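Local atomic coordinates of MsStt7d protein (Micromonas, PDB entry 4IX3), a protein that probably acts as a protein kinase that binds ATP and magnesium, through the catalytic domain of a homologue of the state transition kinase Stt7. Residues R273-A276 with D277-A280; L63-E66 with M67-Y71; G115-V119 with E120-R124; K238-A242 with H243-R247. One frame throughout, in Å; residues are numbered along the deposited sequence. Where two conformers were deposited one is given.

Contact 1: residues R273-A276 with D277-A280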
loop_
_atom_site.group_PDB
_atom_site.type_symbol
_atom_site.label_atom_id
_atom_site.label_comp_id
_atom_site.label_asym_id
_atom_site.label_seq_id
_atom_site.Cartn_x
_atom_site.Cartn_y
_atom_site.Cartn_z
ATOM N N ARG B 273 24.069 -2.022 -0.982
ATOM C CA ARG B 273 25.479 -1.616 -1.155
ATOM C C ARG B 273 26.054 -2.331 -2.382
ATOM O O ARG B 273 26.739 -1.729 -3.226
ATOM C CB ARG B 273 26.327 -1.993 0.058
ATOM C CG ARG B 273 27.800 -1.633 -0.150
ATOM C CD ARG B 273 28.474 -1.345 1.160
ATOM N NE ARG B 273 28.840 -2.563 1.864
ATOM C CZ ARG B 273 30.063 -3.086 1.905
ATOM N NH1 ARG B 273 31.051 -2.605 1.162
ATOM N NH2 ARG B 273 30.273 -4.133 2.690
ATOM N N PHE B 274 25.842 -3.649 -2.474
ATOM C CA PHE B 274 26.339 -4.392 -3.621
ATOM C C PHE B 274 25.817 -3.820 -4.926
ATOM O O PHE B 274 26.590 -3.594 -5.862
ATOM C CB PHE B 274 25.996 -5.885 -3.543
ATOM C CG PHE B 274 26.372 -6.649 -4.789
ATOM C CD1 PHE B 274 25.509 -6.685 -5.880
ATOM C CD2 PHE B 274 27.650 -7.144 -4.944
ATOM C CE1 PHE B 274 25.840 -7.345 -7.044
ATOM C CE2 PHE B 274 27.991 -7.802 -6.122
ATOM C CZ PHE B 274 27.130 -7.831 -7.194
ATOM N N LEU B 275 24.512 -3.577 -5.022
ATOM C CA LEU B 275 23.952 -3.143 -6.309
ATOM C C LEU B 275 24.442 -1.747 -6.703
ATOM O O LEU B 275 24.585 -1.466 -7.896
ATOM C CB LEU B 275 22.417 -3.190 -6.299
ATOM C CG LEU B 275 21.879 -4.628 -6.324
ATOM C CD1 LEU B 275 20.370 -4.579 -6.145
ATOM C CD2 LEU B 275 22.244 -5.371 -7.603
ATOM N N ALA B 276 24.697 -0.872 -5.733
ATOM C CA ALA B 276 25.231 0.454 -6.025
ATOM C C ALA B 276 26.624 0.311 -6.618
ATOM O O ALA B 276 26.980 1.015 -7.571
ATOM C CB ALA B 276 25.278 1.253 -4.742
ATOM N N ASP B 277 27.431 -0.580 -6.035
ATOM C CA ASP B 277 28.794 -0.786 -6.547
ATOM C C ASP B 277 28.737 -1.437 -7.927
ATOM O O ASP B 277 29.515 -1.089 -8.803
ATOM C CB ASP B 277 29.594 -1.677 -5.593
ATOM C CG ASP B 277 30.242 -0.889 -4.457
ATOM O OD1 ASP B 277 30.469 0.335 -4.606
ATOM O OD2 ASP B 277 30.518 -1.500 -3.404
ATOM N N TYR B 278 27.783 -2.353 -8.116
ATOM C CA TYR B 278 27.590 -3.051 -9.389
ATOM C C TYR B 278 27.249 -2.073 -10.519
ATOM O O TYR B 278 27.881 -2.043 -11.592
ATOM C CB TYR B 278 26.505 -4.128 -9.212
ATOM C CG TYR B 278 26.228 -4.956 -10.454
ATOM C CD1 TYR B 278 27.220 -5.729 -11.067
ATOM C CD2 TYR B 278 24.931 -5.051 -10.951
ATOM C CE1 TYR B 278 26.918 -6.514 -12.178
ATOM C CE2 TYR B 278 24.618 -5.824 -12.054
ATOM C CZ TYR B 278 25.610 -6.577 -12.641
ATOM O OH TYR B 278 25.346 -7.364 -13.756
ATOM N N LYS B 279 26.334 -1.154 -10.217
ATOM C CA LYS B 279 25.989 -0.107 -11.158
ATOM C C LYS B 279 27.209 0.773 -11.447
ATOM O O LYS B 279 27.485 1.118 -12.603
ATOM C CB LYS B 279 24.874 0.743 -10.534
ATOM C CG LYS B 279 24.542 2.001 -11.325
ATOM C CD LYS B 279 23.285 2.647 -10.752
ATOM C CE LYS B 279 23.173 4.095 -11.207
ATOM N NZ LYS B 279 23.250 4.162 -12.687
ATOM N N ALA B 280 27.920 1.149 -10.386
ATOM C CA ALA B 280 29.064 2.062 -10.514
ATOM C C ALA B 280 30.170 1.475 -11.415
ATOM O O ALA B 280 30.881 2.233 -12.061
ATOM C CB ALA B 280 29.592 2.421 -9.129
HETATM O O HOH W 1 31.341 -0.835 -0.809
#
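Arg273 O, Phe274 O, Leu275 O and Ala276 O accept in turn from the amides of Asp277, Tyr278, Lys279 and Ala280, an unbroken i to i+4 series whose shortest member, Tyr278 N to Phe274 O, spans 2.8 Å. This is plain alpha-helix, the last two turns of helix 268-280 in the mainly helical C-terminal lobe of the protein kinase fold. On its buried flank stand two aromatic residues one turn apart. With CG anti to the backbone N in both Phe274 (chi1 174°) and Tyr278 (chi1 -179°), the rings leave the helix in step and run nearly parallel, their planes 18° apart. They are no true stack, however: the centroids lie 5.8 Å apart and the rings are slid until they barely overlap. What touches is Phe274 CE1 against Tyr278 CB, at 3.9 Å. Leu275 adds its CD2 branch, which lies in plane at the edge of the Phe274 ring and approaches Tyr278 CD2 to 4.3 Å. Beyond the helix, Phe274 meets Leu258 and Phe288, while Tyr278 OH is hydrogen-bonded to Met319 O and Gln316 OE1, so the buried hydroxyl is satisfied. The other flank is polar. Arg273 and Asp277 carry opposite charges but do not touch, NH1 and OD2 being 4.7 Å apart. Tyr296 serves both, as a cation-pi partner of Arg273 and through its OH, bonded to Asp277 OD2. A water closes the gap from the guanidinium edge, in its plane, accepting from Arg273 NH1 at 2.7 Å and donating to Asp277 OD2 at 2.8 Å.

Contact 2: residues L63-E66 with M67-Y71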
loop_
_atom_site.group_PDB
_atom_site.type_symbol
_atom_site.label_atom_id
_atom_site.label_comp_id
_atom_site.label_asym_id
_atom_site.label_seq_id
_atom_site.Cartn_x
_atom_site.Cartn_y
_atom_site.Cartn_z
ATOM N N LEU B 63 -7.438 -6.289 -7.371
ATOM C CA LEU B 63 -7.682 -7.613 -6.821
ATOM C C LEU B 63 -8.360 -8.494 -7.872
ATOM O O LEU B 63 -8.083 -9.707 -7.928
ATOM C CB LEU B 63 -8.540 -7.516 -5.558
ATOM C CG LEU B 63 -8.696 -8.807 -4.754
ATOM C CD1 LEU B 63 -7.375 -9.185 -4.081
ATOM C CD2 LEU B 63 -9.776 -8.637 -3.672
ATOM N N GLU B 64 -9.249 -7.935 -8.691
ATOM C CA GLU B 64 -9.860 -8.708 -9.766
ATOM C C GLU B 64 -8.826 -9.187 -10.769
ATOM O O GLU B 64 -8.912 -10.321 -11.255
ATOM C CB GLU B 64 -10.933 -7.893 -10.462
ATOM C CG GLU B 64 -12.220 -7.848 -9.645
ATOM C CD GLU B 64 -13.250 -6.886 -10.198
ATOM O OE1 GLU B 64 -12.905 -6.006 -10.998
ATOM O OE2 GLU B 64 -14.374 -6.924 -9.659
ATOM N N CYS B 65 -7.857 -8.339 -11.097
ATOM C CA CYS B 65 -6.788 -8.780 -11.977
ATOM C C CYS B 65 -5.967 -9.893 -11.321
ATOM O O CYS B 65 -5.616 -10.905 -11.990
ATOM C CB CYS B 65 -5.910 -7.601 -12.348
ATOM S SG CYS B 65 -4.889 -7.968 -13.774
ATOM N N GLU B 66 -5.581 -9.722 -10.068
ATOM C CA GLU B 66 -4.870 -10.766 -9.349
ATOM C C GLU B 66 -5.666 -12.070 -9.380
ATOM O O GLU B 66 -5.111 -13.170 -9.566
ATOM C CB GLU B 66 -4.614 -10.337 -7.912
ATOM C CG GLU B 66 -3.907 -11.411 -7.116
ATOM C CD GLU B 66 -3.416 -10.925 -5.768
ATOM O OE1 GLU B 66 -3.683 -9.734 -5.455
ATOM O OE2 GLU B 66 -2.836 -11.736 -5.014
ATOM N N MET B 67 -6.982 -11.980 -9.233
ATOM C CA MET B 67 -7.835 -13.162 -9.320
ATOM C C MET B 67 -7.734 -13.806 -10.694
ATOM O O MET B 67 -7.517 -15.041 -10.748
ATOM C CB MET B 67 -9.275 -12.733 -9.025
ATOM C CG MET B 67 -10.220 -13.924 -9.116
ATOM S SD MET B 67 -11.915 -13.525 -8.520
ATOM C CE MET B 67 -12.450 -12.412 -9.804
ATOM N N ASP B 68 -7.901 -13.016 -11.751
ATOM C CA ASP B 68 -7.857 -13.542 -13.111
ATOM C C ASP B 68 -6.491 -14.246 -13.358
ATOM O O ASP B 68 -6.423 -15.352 -13.968
ATOM C CB ASP B 68 -7.997 -12.426 -14.153
ATOM C CG ASP B 68 -9.374 -11.765 -14.165
ATOM O OD1 ASP B 68 -10.344 -12.380 -13.687
ATOM O OD2 ASP B 68 -9.480 -10.635 -14.737
ATOM N N VAL B 69 -5.394 -13.585 -12.987
ATOM C CA VAL B 69 -4.051 -14.163 -13.236
ATOM C C VAL B 69 -3.924 -15.435 -12.400
ATOM O O VAL B 69 -3.335 -16.423 -12.883
ATOM C CB VAL B 69 -2.921 -13.136 -12.942
ATOM C CG1 VAL B 69 -1.549 -13.809 -13.010
ATOM C CG2 VAL B 69 -3.024 -11.944 -13.884
ATOM N N ASN B 70 -4.444 -15.489 -11.171
ATOM C CA ASN B 70 -4.409 -16.736 -10.393
ATOM C C ASN B 70 -5.196 -17.852 -11.051
ATOM O O ASN B 70 -4.726 -18.977 -11.058
ATOM C CB ASN B 70 -4.923 -16.532 -8.974
ATOM C CG ASN B 70 -3.807 -16.162 -8.013
ATOM O OD1 ASN B 70 -3.137 -17.046 -7.482
ATOM N ND2 ASN B 70 -3.605 -14.863 -7.785
ATOM N N TYR B 71 -6.321 -17.548 -11.679
ATOM C CA TYR B 71 -7.028 -18.609 -12.406
ATOM C C TYR B 71 -6.179 -19.069 -13.578
ATOM O O TYR B 71 -6.116 -20.266 -13.878
ATOM C CB TYR B 71 -8.401 -18.124 -12.897
ATOM C CG TYR B 71 -9.471 -18.189 -11.832
ATOM C CD1 TYR B 71 -10.027 -19.411 -11.461
ATOM C CD2 TYR B 71 -10.004 -17.038 -11.265
ATOM C CE1 TYR B 71 -11.055 -19.528 -10.517
ATOM C CE2 TYR B 71 -11.057 -17.128 -10.350
ATOM C CZ TYR B 71 -11.550 -18.353 -9.943
ATOM O OH TYR B 71 -12.562 -18.422 -9.012
HETATM O O HOH W 2 -1.558 -14.023 -5.762
#
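Glu66 sets CG anti to its own amide N and stays extended, while Asn70, at chi1 -90°, folds its carboxamide back toward the preceding turn; the two side chains thus lie side by side, pointing the same way, with carboxylate and amide planes 29° apart. Asn70 grips Glu66 O twice: its backbone N and its ND2 each donate over 2.9 Å, from opposite faces of the carbonyl plane. The ND2 bond is straight at hydrogen (163°) and Glu66 O lies in the amide plane, although ND2 itself stands above the carbonyl plane. ND2 donates also to a water, at 3.0 Å, which in turn donates to Glu66 OE2 at 2.7 Å. Helix 59-76 is the kinase alphaC helix, and Glu66 OE1 forms with Lys50 the salt bridge characteristic of an active-like kinase, beside the magnesium ligand Asp188. Asn70 OD1 accepts from Trp111 NE1 on strand 106-112, the sheet strand on which Met67 also packs, against Leu109. With a leucine here the second grip on Glu66 O would be gone, the water would probably lose the donor that holds it beside Glu66 OE2, and Trp111 NE1 would be left without its mate. One turn after Glu64, Asp68 OD1 and Glu64 O, both acceptors, stand 3.5 Å apart and form no bond; the carbonyl takes Asp68 N instead, at 2.9 Å.

Contact 3: residues G115-V119 with E120-R124; sequences GENTV and EALMR
Thr118 caps the start of helix 119-125: its OG1 accepts from Ala121 N at 3.0 Å, with a nearly straight angle of 166° at hydrogen, and Thr118 O takes the amide of Leu122. The hydroxyl reaches that amide because chi1, at 69°, lodges OG1 between the backbone N and the carbonyl carbon. This N-cap opens the short helix that follows the kinase hinge, where Ala112 and Glu114 bind ADP. On the tight side, aliphatic carbons of Leu122 and Met123 press on polar atoms as well as carbon. The Leu122 side chain runs obliquely across that of Asn117, CD1 lying 3.6 Å from Asn117 CB and 3.4 Å from Asn117 OD1, an oxygen hydrogen-bonded to Ala176 N. Met123 CG rests 3.3 Å from Val119 O, whose bond comes from Met123 N. The looser side is held by solvent and charge: one water links Thr118 OG1, at 2.7 Å, to Glu120 OE1, at 3.1 Å. Arg124 NH1 comes only within 3.8 Å of Glu120 OE2, a long ion pair with the oxygen well out of the guanidinium plane, while NH2 forms a salt bridge with Asp268. The directional capping bond thus gives a first-turn amide its acceptor, consistent with the helix starting here, whereas the Glu120 carboxylate is tied more loosely.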
loop_
_atom_site.group_PDB
_atom_site.type_symbol
_atom_site.label_atom_id
_atom_site.label_comp_id
_atom_site.label_asym_id
_atom_site.label_seq_id
_atom_site.Cartn_x
_atom_site.Cartn_y
_atom_site.Cartn_z
ATOM N N GLY B 115 3.139 -22.723 3.890
ATOM C CA GLY B 115 4.124 -22.782 4.939
ATOM C C GLY B 115 4.191 -21.487 5.720
ATOM O O GLY B 115 3.945 -20.407 5.206
ATOM N N GLU B 116 4.587 -21.642 6.980
ATOM C CA GLU B 116 4.670 -20.539 7.900
ATOM C C GLU B 116 5.820 -19.558 7.705
ATOM O O GLU B 116 5.730 -18.419 8.199
ATOM C CB GLU B 116 4.592 -21.030 9.338
ATOM C CG GLU B 116 3.146 -21.213 9.772
ATOM C CD GLU B 116 2.246 -20.029 9.444
ATOM O OE1 GLU B 116 1.059 -20.250 9.189
ATOM O OE2 GLU B 116 2.696 -18.865 9.425
ATOM N N ASN B 117 6.745 -19.953 6.838
ATOM C CA ASN B 117 8.107 -19.482 6.606
ATOM C C ASN B 117 8.106 -18.675 5.334
ATOM O O ASN B 117 7.250 -18.917 4.488
ATOM C CB ASN B 117 9.078 -20.697 6.350
ATOM C CG ASN B 117 8.846 -21.442 4.997
ATOM O OD1 ASN B 117 9.296 -20.991 3.915
ATOM N ND2 ASN B 117 8.257 -22.638 5.061
ATOM N N THR B 118 8.877 -17.595 5.190
ATOM C CA THR B 118 9.251 -17.154 3.834
ATOM C C THR B 118 10.754 -17.394 3.669
ATOM O O THR B 118 11.450 -17.502 4.670
ATOM C CB THR B 118 8.987 -15.638 3.614
ATOM O OG1 THR B 118 9.917 -14.881 4.416
ATOM C CG2 THR B 118 7.561 -15.257 4.004
ATOM N N VAL B 119 11.243 -17.403 2.444
ATOM C CA VAL B 119 12.694 -17.523 2.237
ATOM C C VAL B 119 13.439 -16.323 2.836
ATOM O O VAL B 119 14.557 -16.484 3.327
ATOM C CB VAL B 119 12.970 -17.762 0.749
ATOM C CG1 VAL B 119 14.473 -17.614 0.472
ATOM C CG2 VAL B 119 12.444 -19.169 0.374
ATOM N N GLU B 120 12.806 -15.159 2.849
ATOM C CA GLU B 120 13.443 -14.001 3.492
ATOM C C GLU B 120 13.694 -14.301 4.960
ATOM O O GLU B 120 14.809 -14.079 5.475
ATOM C CB GLU B 120 12.599 -12.724 3.319
ATOM C CG GLU B 120 13.220 -11.504 4.006
ATOM C CD GLU B 120 12.242 -10.338 3.949
ATOM O OE1 GLU B 120 11.343 -10.286 4.817
ATOM O OE2 GLU B 120 12.321 -9.501 3.022
ATOM N N ALA B 121 12.655 -14.758 5.645
ATOM C CA ALA B 121 12.799 -14.978 7.085
ATOM C C ALA B 121 13.786 -16.120 7.359
ATOM O O ALA B 121 14.630 -16.012 8.261
ATOM C CB ALA B 121 11.423 -15.245 7.712
ATOM N N LEU B 122 13.744 -17.192 6.557
ATOM C CA LEU B 122 14.614 -18.321 6.806
ATOM C C LEU B 122 16.050 -17.906 6.515
ATOM O O LEU B 122 16.924 -18.250 7.304
ATOM C CB LEU B 122 14.218 -19.475 5.883
ATOM C CG LEU B 122 12.927 -20.214 6.279
ATOM C CD1 LEU B 122 12.451 -21.026 5.071
ATOM C CD2 LEU B 122 13.179 -21.133 7.471
ATOM N N MET B 123 16.300 -17.231 5.395
ATOM C CA MET B 123 17.685 -16.909 5.038
ATOM C C MET B 123 18.302 -16.001 6.101
ATOM O O MET B 123 19.496 -16.150 6.386
ATOM C CB MET B 123 17.801 -16.293 3.648
ATOM C CG MET B 123 17.401 -14.832 3.525
ATOM S SD MET B 123 17.391 -14.331 1.789
ATOM C CE MET B 123 17.096 -12.579 2.081
ATOM N N ARG B 124 17.505 -15.116 6.687
ATOM C CA ARG B 124 18.027 -14.225 7.725
ATOM C C ARG B 124 18.251 -14.947 9.050
ATOM O O ARG B 124 19.143 -14.536 9.802
ATOM C CB ARG B 124 17.153 -12.979 7.858
ATOM C CG ARG B 124 17.263 -12.125 6.623
ATOM C CD ARG B 124 16.315 -10.930 6.606
ATOM N NE ARG B 124 16.550 -10.096 5.432
ATOM C CZ ARG B 124 15.859 -9.008 5.108
ATOM N NH1 ARG B 124 14.782 -8.674 5.810
ATOM N NH2 ARG B 124 16.206 -8.325 4.014
HETATM O O HOH W 3 9.178 -12.397 5.218
#

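Contact 4: residues K238-A242 with H243-R247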
loop_
_atom_site.group_PDB
_atom_site.type_symbol
_atom_site.label_atom_id
_atom_site.label_comp_id
_atom_site.label_asym_id
_atom_site.label_seq_id
_atom_site.Cartn_x
_atom_site.Cartn_y
_atom_site.Cartn_z
ATOM N N LYS B 238 4.908 -9.254 -30.740
ATOM C CA LYS B 238 5.999 -8.390 -31.149
ATOM C C LYS B 238 6.616 -7.645 -29.965
ATOM O O LYS B 238 7.852 -7.626 -29.827
ATOM C CB LYS B 238 5.520 -7.414 -32.229
ATOM C CG LYS B 238 6.637 -6.639 -32.911
ATOM C CD LYS B 238 6.115 -5.854 -34.100
ATOM C CE LYS B 238 6.499 -4.378 -33.999
ATOM N NZ LYS B 238 5.611 -3.577 -33.097
ATOM N N LEU B 239 5.772 -7.116 -29.072
ATOM C CA LEU B 239 6.233 -6.419 -27.866
ATOM C C LEU B 239 6.983 -7.350 -26.923
ATOM O O LEU B 239 7.958 -6.939 -26.278
ATOM C CB LEU B 239 5.076 -5.707 -27.131
ATOM C CG LEU B 239 4.254 -4.628 -27.845
ATOM C CD1 LEU B 239 3.581 -5.319 -29.005
ATOM C CD2 LEU B 239 3.197 -4.045 -26.923
ATOM N N TRP B 240 6.480 -8.576 -26.792
ATOM C CA TRP B 240 7.192 -9.582 -26.001
ATOM C C TRP B 240 8.635 -9.779 -26.418
ATOM O O TRP B 240 9.568 -9.725 -25.597
ATOM C CB TRP B 240 6.439 -10.924 -26.051
ATOM C CG TRP B 240 7.079 -11.988 -25.205
ATOM C CD1 TRP B 240 7.980 -12.971 -25.599
ATOM C CD2 TRP B 240 6.814 -12.242 -23.781
ATOM N NE1 TRP B 240 8.308 -13.777 -24.531
ATOM C CE2 TRP B 240 7.644 -13.404 -23.407
ATOM C CE3 TRP B 240 5.950 -11.689 -22.828
ATOM C CZ2 TRP B 240 7.598 -13.966 -22.120
ATOM C CZ3 TRP B 240 5.955 -12.226 -21.545
ATOM C CH2 TRP B 240 6.757 -13.335 -21.188
ATOM N N GLU B 241 8.803 -9.917 -27.727
ATOM C CA GLU B 241 10.117 -10.139 -28.308
ATOM C C GLU B 241 10.987 -8.883 -28.279
ATOM O O GLU B 241 12.169 -8.966 -27.980
ATOM C CB GLU B 241 9.982 -10.668 -29.735
ATOM C CG GLU B 241 9.183 -11.959 -29.866
ATOM C CD GLU B 241 9.853 -13.177 -29.245
ATOM O OE1 GLU B 241 11.100 -13.278 -29.257
ATOM O OE2 GLU B 241 9.121 -14.065 -28.754
ATOM N N ALA B 242 10.397 -7.715 -28.521
ATOM C CA ALA B 242 11.115 -6.446 -28.577
ATOM C C ALA B 242 11.505 -5.875 -27.212
ATOM O O ALA B 242 12.632 -5.414 -26.997
ATOM C CB ALA B 242 10.270 -5.445 -29.352
ATOM N N HIS B 243 10.596 -5.951 -26.252
ATOM C CA HIS B 243 10.835 -5.295 -24.976
ATOM C C HIS B 243 11.102 -6.274 -23.852
ATOM O O HIS B 243 11.543 -5.851 -22.770
ATOM C CB HIS B 243 9.657 -4.383 -24.614
ATOM C CG HIS B 243 9.362 -3.337 -25.659
ATOM N ND1 HIS B 243 10.280 -2.431 -26.084
ATOM C CD2 HIS B 243 8.190 -3.070 -26.377
ATOM C CE1 HIS B 243 9.717 -1.623 -27.020
ATOM N NE2 HIS B 243 8.444 -2.020 -27.200
ATOM N N LYS B 244 10.859 -7.573 -24.082
ATOM C CA LYS B 244 11.336 -8.589 -23.145
ATOM C C LYS B 244 10.942 -8.346 -21.684
ATOM O O LYS B 244 11.793 -8.289 -20.770
ATOM C CB LYS B 244 12.866 -8.779 -23.221
ATOM C CG LYS B 244 13.360 -9.071 -24.627
ATOM C CD LYS B 244 14.840 -9.413 -24.594
ATOM C CE LYS B 244 15.326 -10.134 -25.828
ATOM N NZ LYS B 244 14.808 -9.715 -27.148
ATOM N N PRO B 245 9.625 -8.176 -21.434
ATOM C CA PRO B 245 9.182 -7.879 -20.078
ATOM C C PRO B 245 9.522 -8.981 -19.081
ATOM O O PRO B 245 9.696 -8.705 -17.881
ATOM C CB PRO B 245 7.667 -7.735 -20.220
ATOM C CG PRO B 245 7.333 -8.561 -21.449
ATOM C CD PRO B 245 8.516 -8.358 -22.379
ATOM N N ASP B 246 9.692 -10.223 -19.563
ATOM C CA ASP B 246 10.110 -11.321 -18.689
ATOM C C ASP B 246 11.479 -11.091 -18.049
ATOM O O ASP B 246 11.776 -11.661 -17.016
ATOM C CB ASP B 246 10.090 -12.652 -19.459
ATOM C CG ASP B 246 10.968 -12.598 -20.690
ATOM O OD1 ASP B 246 11.844 -13.479 -20.803
ATOM O OD2 ASP B 246 10.754 -11.710 -21.549
ATOM N N ARG B 247 12.317 -10.318 -18.749
ATOM C CA ARG B 247 13.658 -9.980 -18.218
ATOM C C ARG B 247 13.572 -9.100 -16.972
ATOM O O ARG B 247 14.534 -9.043 -16.196
ATOM C CB ARG B 247 14.553 -9.340 -19.281
ATOM C CG ARG B 247 15.407 -10.354 -20.026
ATOM C CD ARG B 247 14.652 -11.516 -20.666
ATOM N NE ARG B 247 15.509 -12.158 -21.654
ATOM C CZ ARG B 247 15.073 -12.837 -22.711
ATOM N NH1 ARG B 247 13.779 -13.136 -22.824
ATOM N NH2 ARG B 247 15.924 -13.243 -23.643
HETATM O O HOH W 4 11.027 -11.925 -24.220
#
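Lys244 curls back over the end of helix 236-243. Its amide N bonds Trp240 O, and phi turns positive (52°), the left-handed conformation that ends the helix just before Pro245. Along its side chain, Lys244 CB lies 4.2 Å from Trp240 O and CG 3.6 Å from Glu241 O; CD sits over the centre of the Arg247 guanidinium; CE is 4.0 Å from Glu241 O. The bend at chi4 then lands Lys244 NZ 2.9 Å from Glu241 O, nearly in line with the carbonyl. Were an alanine here, Glu241 O would lose this ammonium donor and the Arg247 face its cover, and the turn would probably be less firmly closed. Across the turn, Trp240 CE3 meets Pro245 CG at 3.7 Å, and Asp246 brings OD2 over the rim of one indole face, carboxylate and ring planes 13° apart. Asp246 OD1 is bridged by Arg247 NH1 at 2.8 Å, and a water donates to both Asp246 OD2 and Trp240 O. The turn leads into helix 246-261, the alphaF position of kinases. Glu241 O, whose i+4 residue is Pro245 with no N-H to give, takes the Lys244 ammonium instead, a charge that would probably also suit the carbonyl end of the helix.

Overall arrangement
Contact 2 is the most buried, five of its eight touching residues being buried, and it alone lies in the N-lobe part of the fold, where polar groups are fixed beside the nucleotide site. Contacts 1 and 4 lie away from that site; contact 3 follows the hinge, its side chains about 7 Å from those of Glu114 and Asn173. None touch, yet three share helix 246-261: contact 4 leads into it, and residues of contacts 1 and 3 pack on it. Contact 2 lies within helix 59-76 and contact 1 in the last turns of helix 268-280, both with i to i+4 bonds, whereas contact 3 starts a helix through a hydroxyl and contact 4 closes one where a lysine turns left-handed.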